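Local coordinates for putative pachytene checkpoint protein 2 (Caenorhabditis elegans, PDB 4XGU) that hydrolyses ATP as a hexameric AAA+ remodeler of the PCH2 subfamily and probably plays a key role in meiotic chromosome recombination, at residues 152-155 / 156-160; 194-197 / 198-202. All blocks are in the same frame, centred on the assembly; numbering follows the deposited sequence.

Interaction 1: residues 152-155 / 156-160; sequences YVAA and LARLS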
loop_
_atom_site.group_PDB
_atom_site.type_symbol
_atom_site.label_atom_id
_atom_site.label_comp_id
_atom_site.label_asym_id
_atom_site.label_seq_id
_atom_site.Cartn_x
_atom_site.Cartn_y
_atom_site.Cartn_z
ATOM N N TYR B 152 39.522 -0.281 -18.250
ATOM C CA TYR B 152 38.651 -1.365 -17.809
ATOM C C TYR B 152 37.632 -1.735 -18.877
ATOM O O TYR B 152 37.444 -2.911 -19.186
ATOM C CB TYR B 152 37.928 -0.984 -16.515
ATOM C CG TYR B 152 37.235 -2.138 -15.825
ATOM C CD1 TYR B 152 35.917 -2.464 -16.123
ATOM C CD2 TYR B 152 37.895 -2.897 -14.867
ATOM C CE1 TYR B 152 35.279 -3.513 -15.488
ATOM C CE2 TYR B 152 37.265 -3.947 -14.227
ATOM C CZ TYR B 152 35.957 -4.251 -14.541
ATOM O OH TYR B 152 35.325 -5.297 -13.907
ATOM N N VAL B 153 36.973 -0.727 -19.437
ATOM C CA VAL B 153 35.927 -0.966 -20.424
ATOM C C VAL B 153 36.534 -1.517 -21.711
ATOM O O VAL B 153 35.924 -2.345 -22.392
ATOM C CB VAL B 153 35.127 0.315 -20.709
ATOM C CG1 VAL B 153 34.127 0.082 -21.812
ATOM C CG2 VAL B 153 34.409 0.770 -19.449
ATOM N N ALA B 154 37.748 -1.072 -22.025
ATOM C CA ALA B 154 38.494 -1.610 -23.159
ATOM C C ALA B 154 38.725 -3.105 -22.984
ATOM O O ALA B 154 38.667 -3.873 -23.945
ATOM C CB ALA B 154 39.822 -0.886 -23.319
ATOM N N ALA B 155 38.990 -3.511 -21.749
ATOM C CA ALA B 155 39.206 -4.916 -21.439
ATOM C C ALA B 155 37.922 -5.710 -21.649
ATOM O O ALA B 155 37.948 -6.809 -22.202
ATOM C CB ALA B 155 39.705 -5.074 -20.013
ATOM N N LEU B 156 36.802 -5.147 -21.205
ATOM C CA LEU B 156 35.501 -5.775 -21.404
ATOM C C LEU B 156 35.217 -5.960 -22.887
ATOM O O LEU B 156 34.733 -7.007 -23.309
ATOM C CB LEU B 156 34.389 -4.944 -20.763
ATOM C CG LEU B 156 34.258 -4.988 -19.243
ATOM C CD1 LEU B 156 33.136 -4.073 -18.798
ATOM C CD2 LEU B 156 34.003 -6.406 -18.772
ATOM N N ALA B 157 35.531 -4.934 -23.672
ATOM C CA ALA B 157 35.308 -4.970 -25.112
ATOM C C ALA B 157 36.245 -5.959 -25.800
ATOM O O ALA B 157 35.818 -6.725 -26.664
ATOM C CB ALA B 157 35.477 -3.577 -25.704
ATOM N N ARG B 158 37.517 -5.936 -25.414
ATOM C CA ARG B 158 38.515 -6.836 -25.988
ATOM C C ARG B 158 38.159 -8.295 -25.732
ATOM O O ARG B 158 38.208 -9.124 -26.641
ATOM C CB ARG B 158 39.905 -6.530 -25.426
ATOM C CG ARG B 158 40.851 -5.885 -26.424
ATOM C CD ARG B 158 42.205 -5.578 -25.799
ATOM N NE ARG B 158 42.146 -4.435 -24.889
ATOM C CZ ARG B 158 42.573 -4.455 -23.629
ATOM N NH1 ARG B 158 43.094 -5.563 -23.123
ATOM N NH2 ARG B 158 42.483 -3.368 -22.874
ATOM N N LEU B 159 37.805 -8.602 -24.489
ATOM C CA LEU B 159 37.380 -9.947 -24.120
ATOM C C LEU B 159 36.152 -10.363 -24.916
ATOM O O LEU B 159 36.127 -11.435 -25.520
ATOM C CB LEU B 159 37.082 -10.024 -22.621
ATOM C CG LEU B 159 38.285 -10.033 -21.680
ATOM C CD1 LEU B 159 37.829 -9.889 -20.238
ATOM C CD2 LEU B 159 39.080 -11.314 -21.866
ATOM N N SER B 160 35.143 -9.497 -24.916
ATOM C CA SER B 160 33.885 -9.762 -25.603
ATOM C C SER B 160 34.099 -10.037 -27.087
ATOM O O SER B 160 33.465 -10.924 -27.655
ATOM C CB SER B 160 32.928 -8.587 -25.420
ATOM O OG SER B 160 32.823 -8.246 -24.050
#
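The ring of Y152 overlaps the side chain of L156 one helical turn on: CE1 of Y152 lies 4.0 Å from CD1 of L156, and the methyl comes in at a slant. Two torsions make the meeting possible. CG of Y152 stands anti to its own backbone N (chi1 -168°), while CG of L156 lies beside its backbone N (chi1 -75°), which carries the leucine branch back over the preceding turn.

R158 also folds back. Its chain bends at the third torsion, and the guanidinium comes to lie with one face over the backbone at A154 and A155; CA of A155 is 3.9 Å above the plane of the R158 guanidinium, toward its rim. NH2 of R158 is 3.7 Å from CB of A154, so the arginine touches one methyl while the A155 backbone lies under its flat group.

Under the side chains the backbone is regular α-helix, with four successive i to i+4 hydrogen bonds from L156 N to Y152 O through L159 N to A155 O. The last of these, L159 N to A155 O, is the straightest, 2.9 Å with an N-H...O angle of 169°. Near the helix's end the amide of S160 continues the pattern onto the carbonyl oxygen of L156.

All this belongs to helix 145-161. V153 and A154 face helix 185-199 through L192, L196 and R199, whereas Y152 and L156 pack on T392 of a neighbouring subunit. R158 makes a cation-pi contact with Y395 of that same subunit, so the helix has helix 185-199 of its own chain against V153 and A154 and the neighbouring subunit against Y152, L156, R158 and L159.

Interaction 2: residues 194-197 / 198-202; sequences QHLS and IRMND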
loop_
_atom_site.group_PDB
_atom_site.type_symbol
_atom_site.label_atom_id
_atom_site.label_comp_id
_atom_site.label_asym_id
_atom_site.label_seq_id
_atom_site.Cartn_x
_atom_site.Cartn_y
_atom_site.Cartn_z
ATOM N N GLN B 194 33.445 6.952 -28.154
ATOM C CA GLN B 194 34.135 7.567 -29.284
ATOM C C GLN B 194 35.508 6.938 -29.476
ATOM O O GLN B 194 35.897 6.596 -30.593
ATOM C CB GLN B 194 34.274 9.078 -29.078
ATOM C CG GLN B 194 34.923 9.824 -30.242
ATOM C CD GLN B 194 33.934 10.193 -31.336
ATOM O OE1 GLN B 194 32.800 9.713 -31.357
ATOM N NE2 GLN B 194 34.362 11.053 -32.252
ATOM N N HIS B 195 36.236 6.781 -28.377
ATOM C CA HIS B 195 37.575 6.213 -28.434
ATOM C C HIS B 195 37.529 4.727 -28.770
ATOM O O HIS B 195 38.284 4.252 -29.619
ATOM C CB HIS B 195 38.317 6.438 -27.112
ATOM C CG HIS B 195 38.950 7.792 -26.997
ATOM N ND1 HIS B 195 40.046 8.166 -27.744
ATOM C CD2 HIS B 195 38.646 8.856 -26.216
ATOM C CE1 HIS B 195 40.386 9.406 -27.434
ATOM N NE2 HIS B 195 39.552 9.846 -26.510
ATOM N N LEU B 196 36.643 3.998 -28.105
ATOM C CA LEU B 196 36.539 2.558 -28.309
ATOM C C LEU B 196 36.216 2.208 -29.756
ATOM O O LEU B 196 36.750 1.244 -30.295
ATOM C CB LEU B 196 35.482 1.967 -27.383
ATOM C CG LEU B 196 35.890 1.865 -25.913
ATOM C CD1 LEU B 196 34.723 1.378 -25.083
ATOM C CD2 LEU B 196 37.087 0.937 -25.751
ATOM N N SER B 197 35.348 2.997 -30.382
ATOM C CA SER B 197 34.988 2.779 -31.780
ATOM C C SER B 197 36.206 2.896 -32.697
ATOM O O SER B 197 36.308 2.193 -33.702
ATOM C CB SER B 197 33.913 3.773 -32.213
ATOM O OG SER B 197 34.410 5.099 -32.170
ATOM N N ILE B 198 37.127 3.787 -32.345
ATOM C CA ILE B 198 38.359 3.955 -33.108
ATOM C C ILE B 198 39.382 2.883 -32.734
ATOM O O ILE B 198 40.031 2.303 -33.605
ATOM C CB ILE B 198 38.971 5.352 -32.887
ATOM C CG1 ILE B 198 38.016 6.436 -33.388
ATOM C CG2 ILE B 198 40.313 5.468 -33.592
ATOM C CD1 ILE B 198 38.428 7.833 -32.995
ATOM N N ARG B 199 39.514 2.622 -31.437
ATOM C CA ARG B 199 40.424 1.594 -30.935
ATOM C C ARG B 199 40.135 0.222 -31.536
ATOM O O ARG B 199 41.053 -0.535 -31.844
ATOM C CB ARG B 199 40.338 1.509 -29.413
ATOM C CG ARG B 199 41.335 2.374 -28.662
ATOM C CD ARG B 199 42.441 1.517 -28.066
ATOM N NE ARG B 199 42.821 1.959 -26.726
ATOM C CZ ARG B 199 42.882 1.160 -25.664
ATOM N NH1 ARG B 199 42.590 -0.129 -25.786
ATOM N NH2 ARG B 199 43.239 1.647 -24.484
ATOM N N MET B 200 38.854 -0.088 -31.699
ATOM C CA MET B 200 38.436 -1.396 -32.188
ATOM C C MET B 200 38.079 -1.370 -33.673
ATOM O O MET B 200 37.425 -2.285 -34.172
ATOM C CB MET B 200 37.232 -1.901 -31.386
ATOM C CG MET B 200 37.414 -1.879 -29.875
ATOM S SD MET B 200 38.411 -3.241 -29.249
ATOM C CE MET B 200 38.552 -2.781 -27.523
ATOM N N ASN B 201 38.503 -0.325 -34.378
ATOM C CA ASN B 201 38.097 -0.146 -35.768
ATOM C C ASN B 201 38.673 -1.220 -36.688
ATOM O O ASN B 201 38.123 -1.494 -37.754
ATOM C CB ASN B 201 38.495 1.244 -36.268
ATOM C CG ASN B 201 39.986 1.382 -36.497
ATOM O OD1 ASN B 201 40.791 0.661 -35.905
ATOM N ND2 ASN B 201 40.362 2.319 -37.355
ATOM N N ASP B 202 39.776 -1.831 -36.270
ATOM C CA ASP B 202 40.347 -2.946 -37.012
ATOM C C ASP B 202 39.448 -4.174 -36.867
ATOM O O ASP B 202 39.323 -4.980 -37.789
ATOM C CB ASP B 202 41.767 -3.254 -36.526
ATOM C CG ASP B 202 42.596 -4.001 -37.562
ATOM O OD1 ASP B 202 42.049 -4.891 -38.249
ATOM O OD2 ASP B 202 43.800 -3.692 -37.693
#
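I198 comes first along 198-202, and its CG1 branch, beside the backbone N (chi1 -63°), reaches back over the preceding turn to within 3.5 Å of the carbonyl oxygen of Q194. That oxygen of Q194 already accepts a 2.6 Å hydrogen bond from OG of S197, which arrives from above the carbonyl plane, 41° out of it. An alanine in place of S197 would remove this hydroxyl and would probably leave the Q194 carbonyl, within a buried contact, without that donor. The amide of I198 gives a weak bond to H195 O.

R199 follows, its amide giving the same H195 O a 2.7 Å bond nearly along the C=O axis. At M200 the amide still bonds to L196 O, 2.9 Å away, but the residue itself has left helical geometry. CG of M200 lies 3.2 Å from L196 O, while CE of M200 comes only loosely near CD2 of L196 (4.4 Å). N201 then closes the turn, its amide bonded to I198 O at 3.1 Å, with CB resting against the S197 carbonyl oxygen.

This is the last turn of helix 185-199, which begins at the predicted ATP-binding loop, and the turn that follows it. L196, R199 and M200 look onto helix 145-161. H195 meets W136 of helix 135-138 edge-to-face, and Q194 donates to the carbonyl of C129. Toward the N-terminal domain, H195 hydrogen-bonds E14 on strand 12-16, and I198 packs against H96 and Y98 on strand 95-98.

Interactions 1 and 2 sit on two helices that pack together, their centres 12 Å apart. V153 CG1 meets L196 CD1 at 3.6 Å, and one turn further along, M200 CE lies 3.7 Å from A157 CB and just as far from A154 O. R199 adds to the interface, with NH1 of R199 3.8 Å from A154 CB. Thus 152-160 offers mainly small residues to the longer side chains of 194-202. The nucleotide lies toward the other end of helix 185-199: the Q194 side chain is about 13 Å from the bound ADP. Interaction 2 joins the ATPase core to N-terminal strands, while interaction 1 carries the packing on to the neighbouring subunit.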